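Local coordinates for tail protein, 43 kDa (Neisseria meningitidis MC58, PDB 3D37) that is of uncharacterised function but probably serves as a baseplate hub component of a Mu-like prophage tail, at residues M203-D208 with E276-T281; F314-R319 with L333-D338; N211-V216 with A271-E276; V186-W191 with R300-D305. All blocks are in the same frame, centred on the assembly; numbering follows the deposited sequence.

Interaction 1 (M203-D208 with E276-T281); sequences MDIEWD and EGFTLT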
# COMPACT_ATOMS: atom_id res chain seq x y z
N MET A 203 -1.18 5.81 23.43
CA MET A 203 -0.24 5.92 24.54
C MET A 203 1.02 5.11 24.18
O MET A 203 0.90 3.92 23.83
CB MET A 203 -0.89 5.39 25.82
CG MET A 203 -0.03 5.59 27.07
SD MET A 203 -1.05 5.54 28.58
CE MET A 203 -1.86 7.08 28.47
N ASP A 204 2.19 5.77 24.14
CA ASP A 204 3.48 5.11 23.90
C ASP A 204 4.45 5.40 25.05
O ASP A 204 4.67 6.54 25.40
CB ASP A 204 4.08 5.56 22.57
CG ASP A 204 3.29 5.08 21.37
OD1 ASP A 204 2.61 4.01 21.40
OD2 ASP A 204 3.27 5.82 20.38
N ILE A 205 4.98 4.35 25.67
CA ILE A 205 5.96 4.49 26.71
C ILE A 205 7.30 3.88 26.25
O ILE A 205 7.34 2.81 25.64
CB ILE A 205 5.49 3.81 28.00
CG1 ILE A 205 4.01 4.17 28.25
CG2 ILE A 205 6.44 4.10 29.13
CD1 ILE A 205 3.58 4.04 29.66
N GLU A 206 8.38 4.61 26.52
CA GLU A 206 9.72 4.19 26.22
C GLU A 206 10.63 4.31 27.40
O GLU A 206 10.72 5.38 28.03
CB GLU A 206 10.34 5.04 25.14
CG GLU A 206 9.53 5.18 23.89
CD GLU A 206 10.23 6.12 22.94
OE1 GLU A 206 11.24 5.64 22.36
OE2 GLU A 206 9.84 7.34 22.84
N TRP A 207 11.33 3.22 27.68
CA TRP A 207 12.34 3.18 28.68
C TRP A 207 13.65 2.81 28.00
O TRP A 207 13.72 1.87 27.17
CB TRP A 207 12.07 2.08 29.68
CG TRP A 207 10.84 2.13 30.46
CD1 TRP A 207 10.71 2.59 31.76
CD2 TRP A 207 9.58 1.60 30.09
NE1 TRP A 207 9.42 2.39 32.19
CE2 TRP A 207 8.71 1.79 31.19
CE3 TRP A 207 9.09 1.02 28.93
CZ2 TRP A 207 7.38 1.40 31.15
CZ3 TRP A 207 7.77 0.62 28.89
CH2 TRP A 207 6.93 0.82 30.00
N ASP A 208 14.69 3.50 28.40
CA ASP A 208 16.00 3.39 27.79
C ASP A 208 17.05 3.48 28.90
O ASP A 208 17.02 4.39 29.69
CB ASP A 208 16.12 4.54 26.81
CG ASP A 208 17.40 4.55 26.11
OD1 ASP A 208 18.43 4.63 26.79
OD2 ASP A 208 17.38 4.49 24.86
N GLU A 276 16.19 11.37 30.08
CA GLU A 276 16.37 10.64 28.81
C GLU A 276 15.91 9.20 28.87
O GLU A 276 15.61 8.62 27.84
CB GLU A 276 17.85 10.63 28.40
CG GLU A 276 18.34 11.88 27.74
CD GLU A 276 19.87 11.89 27.70
OE1 GLU A 276 20.47 10.79 27.67
OE2 GLU A 276 20.47 12.99 27.73
N GLY A 277 15.88 8.63 30.07
CA GLY A 277 15.55 7.26 30.26
C GLY A 277 14.09 6.91 30.19
O GLY A 277 13.77 5.72 30.07
N PHE A 278 13.19 7.90 30.23
CA PHE A 278 11.75 7.58 30.24
C PHE A 278 10.99 8.66 29.47
O PHE A 278 11.19 9.85 29.72
CB PHE A 278 11.21 7.44 31.68
CG PHE A 278 9.71 7.29 31.76
CD1 PHE A 278 9.12 6.06 31.74
CD2 PHE A 278 8.91 8.41 31.86
CE1 PHE A 278 7.79 5.91 31.80
CE2 PHE A 278 7.56 8.28 31.92
CZ PHE A 278 6.99 7.03 31.89
N THR A 279 10.13 8.23 28.55
CA THR A 279 9.21 9.15 27.85
C THR A 279 7.84 8.49 27.76
O THR A 279 7.73 7.33 27.38
CB THR A 279 9.69 9.49 26.39
OG1 THR A 279 11.08 9.79 26.43
CG2 THR A 279 8.88 10.70 25.82
N LEU A 280 6.81 9.25 28.11
CA LEU A 280 5.41 8.91 27.90
C LEU A 280 4.88 9.84 26.84
O LEU A 280 4.86 11.06 27.05
CB LEU A 280 4.64 9.10 29.20
CG LEU A 280 3.11 8.97 29.18
CD1 LEU A 280 2.64 7.60 28.79
CD2 LEU A 280 2.56 9.43 30.59
N THR A 281 4.53 9.30 25.68
CA THR A 281 3.95 10.07 24.56
C THR A 281 2.46 9.77 24.42
O THR A 281 2.05 8.64 24.12
CB THR A 281 4.71 9.81 23.21
OG1 THR A 281 6.11 9.96 23.44
CG2 THR A 281 4.33 10.77 22.16
O HOH W 1 7.22 7.75 24.35
O HOH W 2 12.90 7.57 26.72
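F278 turns its ring edge toward the indole face of W207, a T-shaped pair between the phenyl and the five-membered ring with centroids 5.3 Å apart and planes at 66°. CG of F278 stands anti to the backbone N (chi1 173°), which swings the ring toward the strand 203-208, and its CE1 lies 3.5 Å from I205 CG2. That methyl also sits over one face of the W207 ring, near its rim, so I205 fills the corner between the two aromatics. L280 CD1 continues the apolar row, reaching I205 CG1 at 3.7 Å and M203 CG at 3.8 Å. Beneath these side chains the strands run antiparallel, with D204–T281 and E206–T279 as hydrogen-bonded pairs; the bond from E206 N to T279 O measures 2.9 Å. D208 N extends the pattern to G277 O, although there the donor is tilted 30° from the carbonyl plane. The other face carries D204, E206, T279 and T281, where a water 2.6 Å from T281 OG1 also lies within bonding distance of the E206 carboxylate. D204 is drawn to R202 in a salt bridge. I205, F278 and L280 pack against strand 310-324, L280 also bonds through its backbone to L335 of strand 330-337, and along its other edge strand 203-208 pairs antiparallel with a strand of a second subunit, carrying the pairing into that neighbour.

Interaction 2 (F314-R319 with L333-D338); sequences FFLMGR and LRLKED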
# COMPACT_ATOMS: atom_id res chain seq x y z
N PHE A 314 2.67 14.03 35.29
CA PHE A 314 3.80 14.15 34.40
C PHE A 314 3.92 15.60 33.92
O PHE A 314 2.94 16.37 33.91
CB PHE A 314 3.66 13.19 33.21
CG PHE A 314 3.58 11.75 33.60
CD1 PHE A 314 4.73 10.99 33.77
CD2 PHE A 314 2.35 11.15 33.85
CE1 PHE A 314 4.65 9.65 34.17
CE2 PHE A 314 2.25 9.83 34.27
CZ PHE A 314 3.41 9.06 34.41
N PHE A 315 5.15 15.92 33.55
CA PHE A 315 5.57 17.23 33.07
C PHE A 315 5.69 17.25 31.54
O PHE A 315 6.35 16.38 30.93
CB PHE A 315 6.89 17.60 33.68
CG PHE A 315 7.38 18.95 33.27
CD1 PHE A 315 6.70 20.08 33.70
CD2 PHE A 315 8.50 19.10 32.43
CE1 PHE A 315 7.14 21.36 33.30
CE2 PHE A 315 8.94 20.37 32.03
CZ PHE A 315 8.25 21.51 32.47
N LEU A 316 5.01 18.19 30.93
CA LEU A 316 4.95 18.28 29.48
C LEU A 316 6.16 19.04 28.92
O LEU A 316 6.31 20.22 29.09
CB LEU A 316 3.63 18.90 29.01
CG LEU A 316 3.37 18.98 27.51
CD1 LEU A 316 3.21 17.55 26.93
CD2 LEU A 316 2.08 19.85 27.24
N MET A 317 7.01 18.31 28.22
CA MET A 317 8.33 18.83 27.81
C MET A 317 8.30 19.23 26.35
O MET A 317 9.08 20.02 25.90
CB MET A 317 9.38 17.70 28.07
CG MET A 317 10.79 18.05 27.88
SD MET A 317 11.61 19.06 29.19
CE MET A 317 11.58 17.71 30.42
N GLY A 318 7.40 18.60 25.60
CA GLY A 318 7.24 18.80 24.18
C GLY A 318 5.84 18.53 23.72
O GLY A 318 5.11 17.74 24.33
N ARG A 319 5.41 19.26 22.69
CA ARG A 319 4.12 19.05 22.14
C ARG A 319 4.00 19.41 20.68
O ARG A 319 4.58 20.38 20.22
CB ARG A 319 3.01 19.73 22.97
CG ARG A 319 2.85 21.15 22.81
CD ARG A 319 1.88 21.56 21.67
NE ARG A 319 2.03 22.99 21.66
CZ ARG A 319 2.87 23.72 20.95
NH1 ARG A 319 3.64 23.25 20.00
NH2 ARG A 319 2.90 25.00 21.19
N LEU A 333 1.63 14.71 22.93
CA LEU A 333 2.09 15.23 24.21
C LEU A 333 3.28 14.39 24.69
O LEU A 333 3.13 13.19 24.95
CB LEU A 333 0.96 15.23 25.24
CG LEU A 333 -0.39 15.89 24.83
CD1 LEU A 333 -1.45 15.52 25.87
CD2 LEU A 333 -0.24 17.40 24.67
N ARG A 334 4.47 14.98 24.72
CA ARG A 334 5.69 14.28 25.13
C ARG A 334 5.92 14.60 26.59
O ARG A 334 6.33 15.68 26.94
CB ARG A 334 6.90 14.67 24.26
CG ARG A 334 6.60 14.36 22.78
CD ARG A 334 7.86 14.46 21.90
NE ARG A 334 8.35 15.82 21.80
CZ ARG A 334 8.02 16.69 20.85
NH1 ARG A 334 7.14 16.37 19.90
NH2 ARG A 334 8.53 17.89 20.88
N LEU A 335 5.60 13.63 27.42
CA LEU A 335 5.55 13.76 28.85
C LEU A 335 6.73 13.08 29.54
O LEU A 335 7.23 12.03 29.12
CB LEU A 335 4.22 13.21 29.33
CG LEU A 335 2.98 14.02 28.96
CD1 LEU A 335 1.73 13.17 29.02
CD2 LEU A 335 2.88 15.29 29.88
N LYS A 336 7.19 13.71 30.62
CA LYS A 336 8.34 13.27 31.36
C LYS A 336 7.98 13.14 32.82
O LYS A 336 7.00 13.73 33.27
CB LYS A 336 9.50 14.27 31.18
CG LYS A 336 10.01 14.39 29.71
CD LYS A 336 10.85 13.14 29.39
CE LYS A 336 11.66 13.20 28.16
NZ LYS A 336 12.43 11.95 28.02
N GLU A 337 8.77 12.34 33.54
CA GLU A 337 8.70 12.26 34.98
C GLU A 337 8.63 13.67 35.60
O GLU A 337 9.41 14.59 35.26
CB GLU A 337 9.92 11.53 35.54
CG GLU A 337 9.88 11.24 37.02
CD GLU A 337 11.08 10.44 37.52
OE1 GLU A 337 12.04 10.17 36.76
OE2 GLU A 337 11.08 10.15 38.73
N ASP A 338 7.71 13.81 36.55
CA ASP A 338 7.52 15.08 37.27
C ASP A 338 8.62 15.44 38.25
O ASP A 338 9.25 14.58 38.85
CB ASP A 338 6.17 14.98 38.00
CG ASP A 338 5.62 16.32 38.45
OD1 ASP A 338 5.75 17.31 37.71
OD2 ASP A 338 5.01 16.32 39.56
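The hairpin formed by strands 310-324 and 330-337 is interrupted here by a classic beta bulge, in which M317 and G318 both face R334. R334 O receives M317 N at 3.0 Å and, more weakly, G318 N, while R334 N returns a bond to G318 O. Before the bulge, F315 and K336 form a regular antiparallel hydrogen-bonded pair, with K336 N 2.8 Å from F315 O. L316 CD1 fits among the leucines of the opposite strand, 3.6 Å from L333 CB and 3.7 Å from L335 CD2; CG anti to the backbone N (chi1 -176°) carries the branch across to them. F314 brings its ring edge to K336 O, with CB of the same residue 3.4 Å from that oxygen. On the side of K336, M317 CE and CB each lie 3.7 Å from K336 CG, the two chains crossing at a slant. The R334 guanidinium folds back so that one face lies over the G318–R319 peptide, toward the rim of the group, NH2 being 3.7 Å from G318 CA, a close approach made where glycine has no side chain. D28 and D30 form salt bridges with NH2, and E332 with NH1, while K336 NZ is gripped by the oxygens of L275, F278 and T279. With such partners both groups are probably held charged, although the contact is largely buried.

Interaction 3 (N211-V216 with A271-E276); sequences NRFSEV and ADWRLE
N211 and W273 make the nearest backbone approach, 5.7 Å between their CA atoms, where the loop leading into strand 215-220 passes the last turns of helix 259-276. W273 is the centre of the contact, and N211 and F213 lie over one face of its indole. N211 CB rests above the five-membered ring in a CH-pi contact, 3.9 Å from its centroid and 25° off the normal. Farther along, F213 turns its edge to the six-membered ring in a T-shaped pair, with centroids 4.8 Å apart and planes at 72°; its CD2 comes within 3.6 Å of W273 CZ3. V216 reaches the far end of the indole more loosely, from the opposite direction, with CG2 4.2 Å from CZ3. Beside the ring the N211 amide continues to the helix, where ND2 donates to E276 OE1 at 2.8 Å. The carboxylate oxygen is met nearly along its C-O axis and lies close to the amide plane, although the amide and carboxylate planes themselves are turned 64° apart. The backbone puts CB of N211 over the indole; CG, anti to the carbonyl carbon, then carries the amide on to E276. K249 and V251 of strand 249-252 also pack on W273, so the indole projects from the helix against the small sheet of strands 234-239, 215-220 and 249-252. This is helix-to-sheet packing around a single tryptophan, joining the small sheet to the end of the helix that leads directly into strand 278-285.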
# COMPACT_ATOMS: atom_id res chain seq x y z
N ASN A 211 22.07 5.68 29.42
CA ASN A 211 22.82 6.61 30.22
C ASN A 211 22.51 6.40 31.69
O ASN A 211 22.50 7.32 32.48
CB ASN A 211 22.53 8.04 29.74
CG ASN A 211 23.35 8.40 28.51
OD1 ASN A 211 24.54 8.03 28.41
ND2 ASN A 211 22.75 9.13 27.60
N ARG A 212 22.27 5.14 32.04
CA ARG A 212 22.10 4.73 33.40
C ARG A 212 23.39 4.03 33.83
O ARG A 212 23.69 2.89 33.44
CB ARG A 212 20.91 3.80 33.55
CG ARG A 212 20.78 3.26 34.99
CD ARG A 212 19.32 2.84 35.33
NE ARG A 212 19.05 1.43 35.01
CZ ARG A 212 19.37 0.40 35.80
NH1 ARG A 212 19.07 -0.86 35.43
NH2 ARG A 212 19.99 0.60 36.97
N PHE A 213 24.18 4.75 34.62
CA PHE A 213 25.49 4.31 34.98
C PHE A 213 25.50 3.82 36.42
O PHE A 213 24.64 4.20 37.23
CB PHE A 213 26.45 5.47 34.76
CG PHE A 213 26.43 5.99 33.35
CD1 PHE A 213 26.89 5.20 32.31
CD2 PHE A 213 25.95 7.24 33.07
CE1 PHE A 213 26.87 5.66 31.02
CE2 PHE A 213 25.93 7.71 31.76
CZ PHE A 213 26.40 6.92 30.74
N SER A 214 26.46 2.93 36.72
CA SER A 214 26.58 2.32 38.03
C SER A 214 27.27 3.26 39.04
O SER A 214 26.74 3.51 40.13
CB SER A 214 27.33 0.98 37.93
OG SER A 214 28.72 1.19 37.69
N GLU A 215 28.46 3.74 38.69
CA GLU A 215 29.13 4.80 39.41
C GLU A 215 29.48 5.85 38.37
O GLU A 215 29.81 5.51 37.23
CB GLU A 215 30.43 4.33 40.08
CG GLU A 215 30.26 3.19 41.12
CD GLU A 215 31.53 2.91 41.94
OE1 GLU A 215 32.39 3.82 42.09
OE2 GLU A 215 31.63 1.78 42.46
N VAL A 216 29.43 7.12 38.75
CA VAL A 216 29.89 8.18 37.86
C VAL A 216 30.80 9.06 38.67
O VAL A 216 30.42 9.58 39.70
CB VAL A 216 28.74 8.99 37.24
CG1 VAL A 216 29.30 10.14 36.35
CG2 VAL A 216 27.82 8.04 36.44
N ALA A 271 20.32 14.39 36.29
CA ALA A 271 18.88 14.59 36.09
C ALA A 271 18.56 14.58 34.61
O ALA A 271 17.53 14.05 34.17
CB ALA A 271 18.41 15.88 36.76
N ASP A 272 19.47 15.13 33.82
CA ASP A 272 19.32 15.09 32.38
C ASP A 272 19.32 13.65 31.88
O ASP A 272 18.50 13.28 31.05
CB ASP A 272 20.42 15.89 31.69
CG ASP A 272 20.25 17.41 31.84
OD1 ASP A 272 19.15 17.87 32.27
OD2 ASP A 272 21.22 18.13 31.53
N TRP A 273 20.24 12.84 32.38
CA TRP A 273 20.28 11.44 32.00
C TRP A 273 19.01 10.70 32.42
O TRP A 273 18.46 9.86 31.69
CB TRP A 273 21.51 10.77 32.59
CG TRP A 273 22.77 11.14 31.91
CD1 TRP A 273 22.90 11.56 30.62
CD2 TRP A 273 24.10 11.07 32.45
NE1 TRP A 273 24.22 11.79 30.32
CE2 TRP A 273 24.98 11.50 31.43
CE3 TRP A 273 24.62 10.72 33.70
CZ2 TRP A 273 26.37 11.57 31.61
CZ3 TRP A 273 26.01 10.79 33.89
CH2 TRP A 273 26.87 11.22 32.84
N ARG A 274 18.53 11.03 33.62
CA ARG A 274 17.36 10.35 34.16
C ARG A 274 16.13 10.66 33.29
O ARG A 274 15.31 9.84 33.07
CB ARG A 274 17.16 10.80 35.62
CG ARG A 274 15.83 10.41 36.24
CD ARG A 274 15.78 10.83 37.74
NE ARG A 274 14.64 10.16 38.37
CZ ARG A 274 14.42 10.10 39.68
NH1 ARG A 274 15.24 10.67 40.56
NH2 ARG A 274 13.35 9.44 40.12
N LEU A 275 16.00 11.89 32.84
CA LEU A 275 14.92 12.28 31.93
C LEU A 275 14.97 11.54 30.61
O LEU A 275 13.92 11.14 30.06
CB LEU A 275 14.95 13.78 31.68
CG LEU A 275 14.42 14.58 32.84
CD1 LEU A 275 14.94 16.08 32.79
CD2 LEU A 275 12.88 14.47 32.91
N GLU A 276 16.19 11.37 30.08
CA GLU A 276 16.37 10.64 28.81
C GLU A 276 15.91 9.20 28.87
O GLU A 276 15.61 8.62 27.84
CB GLU A 276 17.85 10.63 28.40
CG GLU A 276 18.34 11.88 27.74
CD GLU A 276 19.87 11.89 27.70
OE1 GLU A 276 20.47 10.79 27.67
OE2 GLU A 276 20.47 12.99 27.73

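Interaction 4 (V186-W191 with R300-D305); sequences VATLCW and RVHVID
T188 and H302 lie side by side on one face of two parallel strands, and T188 OG1 meets H302 ND1 at 3.1 Å near the edge of the imidazole, a hydrogen bond that either could donate. Chi1 of the histidine (179°) carries the ring out beside T188, and the turn about chi2 (-148°) presents ND1. T188 CG2 also touches I304 CD1 at 3.9 Å, and beyond it C190 CB packs against I304 CB. On the opposite face L189 CD1 meets V301 CG1 at 3.7 Å. At the strand ends W191 and D305 run alongside each other, W191 CD1 being 3.5 Å from D305 OD1, with the indole and carboxylate planes 35° apart. The backbones stagger as in a parallel pair: L189 offers its N to H302 O at 2.8 Å and its O to I304 N, bridging two residues of its neighbour, and bonds from H302 N to A187 O and from W191 N to I304 O continue the series. At the start V186 N, rather than A187 N, bonds R300 O at 2.9 Å, a break in the regular pattern. This parallel pairing joins strand 187-191 to a sheet in which strand 300-305 is antiparallel to 310-324 on its other side. Farther out, H302 NE2 bonds D311, which fixes the imidazole from its second nitrogen, and C190 is tied to C198 by a disulfide. L189 and V301 reach L333 and L335 of strand 330-337. D305 forms a salt bridge with K80 of a second subunit, whose K80 and K82 also make cation-pi contacts with W191.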
# COMPACT_ATOMS: atom_id res chain seq x y z
N VAL A 186 -3.12 20.75 34.66
CA VAL A 186 -4.15 21.50 33.95
C VAL A 186 -5.24 20.63 33.45
O VAL A 186 -6.27 21.14 33.01
CB VAL A 186 -3.61 22.29 32.73
CG1 VAL A 186 -2.68 23.37 33.23
CG2 VAL A 186 -2.99 21.33 31.72
N ALA A 187 -5.01 19.32 33.49
CA ALA A 187 -5.88 18.35 32.89
C ALA A 187 -5.56 16.98 33.48
O ALA A 187 -4.46 16.75 33.97
CB ALA A 187 -5.67 18.33 31.37
N THR A 188 -6.58 16.12 33.46
CA THR A 188 -6.49 14.71 33.72
C THR A 188 -6.88 13.97 32.46
O THR A 188 -8.01 14.10 31.95
CB THR A 188 -7.38 14.27 34.86
OG1 THR A 188 -6.91 14.89 36.06
CG2 THR A 188 -7.33 12.76 35.00
N LEU A 189 -5.93 13.20 31.94
CA LEU A 189 -6.17 12.39 30.76
C LEU A 189 -6.20 10.94 31.20
O LEU A 189 -5.46 10.52 32.07
CB LEU A 189 -5.10 12.61 29.75
CG LEU A 189 -4.92 14.03 29.22
CD1 LEU A 189 -3.71 14.04 28.32
CD2 LEU A 189 -6.15 14.54 28.47
N CYS A 190 -7.08 10.16 30.59
CA CYS A 190 -7.19 8.75 30.95
C CYS A 190 -7.39 7.87 29.73
O CYS A 190 -7.85 8.32 28.66
CB CYS A 190 -8.27 8.51 32.04
SG CYS A 190 -10.03 8.78 31.57
N TRP A 191 -6.95 6.63 29.89
CA TRP A 191 -7.02 5.60 28.87
C TRP A 191 -8.01 4.57 29.31
O TRP A 191 -7.93 4.07 30.43
CB TRP A 191 -5.68 4.89 28.69
CG TRP A 191 -5.83 3.68 27.88
CD1 TRP A 191 -6.14 2.43 28.32
CD2 TRP A 191 -5.78 3.61 26.45
NE1 TRP A 191 -6.28 1.58 27.25
CE2 TRP A 191 -6.05 2.27 26.09
CE3 TRP A 191 -5.56 4.54 25.45
CZ2 TRP A 191 -6.06 1.85 24.77
CZ3 TRP A 191 -5.55 4.13 24.13
CH2 TRP A 191 -5.81 2.80 23.80
N ARG A 300 1.60 20.62 33.51
CA ARG A 300 1.64 19.31 34.16
C ARG A 300 0.30 18.65 33.91
O ARG A 300 -0.72 19.33 33.84
CB ARG A 300 1.97 19.44 35.64
CG ARG A 300 3.40 19.93 35.82
CD ARG A 300 3.67 20.42 37.18
NE ARG A 300 3.72 19.40 38.22
CZ ARG A 300 2.83 19.25 39.19
NH1 ARG A 300 1.77 20.05 39.29
NH2 ARG A 300 3.00 18.29 40.09
N VAL A 301 0.33 17.33 33.67
CA VAL A 301 -0.80 16.57 33.24
C VAL A 301 -0.93 15.32 34.12
O VAL A 301 0.03 14.54 34.31
CB VAL A 301 -0.70 16.16 31.71
CG1 VAL A 301 -1.99 15.47 31.28
CG2 VAL A 301 -0.43 17.37 30.81
N HIS A 302 -2.10 15.18 34.74
CA HIS A 302 -2.41 13.99 35.50
C HIS A 302 -2.86 12.91 34.53
O HIS A 302 -3.78 13.11 33.71
CB HIS A 302 -3.49 14.31 36.55
CG HIS A 302 -3.90 13.14 37.38
ND1 HIS A 302 -5.17 13.00 37.87
CD2 HIS A 302 -3.20 12.07 37.81
CE1 HIS A 302 -5.24 11.90 38.61
NE2 HIS A 302 -4.05 11.32 38.58
N VAL A 303 -2.18 11.77 34.55
CA VAL A 303 -2.53 10.65 33.65
C VAL A 303 -3.01 9.43 34.41
O VAL A 303 -2.35 9.01 35.38
CB VAL A 303 -1.32 10.25 32.74
CG1 VAL A 303 -1.66 9.04 31.81
CG2 VAL A 303 -0.84 11.45 31.90
N ILE A 304 -4.15 8.87 33.98
CA ILE A 304 -4.67 7.61 34.52
C ILE A 304 -4.81 6.53 33.44
O ILE A 304 -5.45 6.71 32.40
CB ILE A 304 -6.00 7.78 35.33
CG1 ILE A 304 -5.83 8.85 36.40
CG2 ILE A 304 -6.45 6.43 35.99
CD1 ILE A 304 -7.19 9.37 36.91
N ASP A 305 -4.17 5.40 33.69
CA ASP A 305 -4.38 4.21 32.87
C ASP A 305 -4.53 3.05 33.84
O ASP A 305 -3.55 2.51 34.33
CB ASP A 305 -3.17 4.00 31.95
CG ASP A 305 -3.35 2.86 31.00
OD1 ASP A 305 -4.22 1.99 31.25
OD2 ASP A 305 -2.66 2.86 29.95

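Interactions 1, 2 and 4 are linked through neighbouring strands, while interaction 3 lies to one side. Interaction 2 stands between the other two strand pairs: L280 O lies 2.7 Å from L335 N on the side of interaction 1, and F314 O 2.8 Å from V301 N on that of interaction 4. Interactions 1 and 4 also touch directly, M203 SD coming within 3.4 Å of D305 OD2, and both reach the second subunit. Interaction 3 shares E276 with interaction 1 and is tied to interaction 2 by the salt bridge between R274 NH2 and E337 OE2, 2.8 Å long. Interactions 3 and 4 remain about 11 Å apart at their nearest atoms.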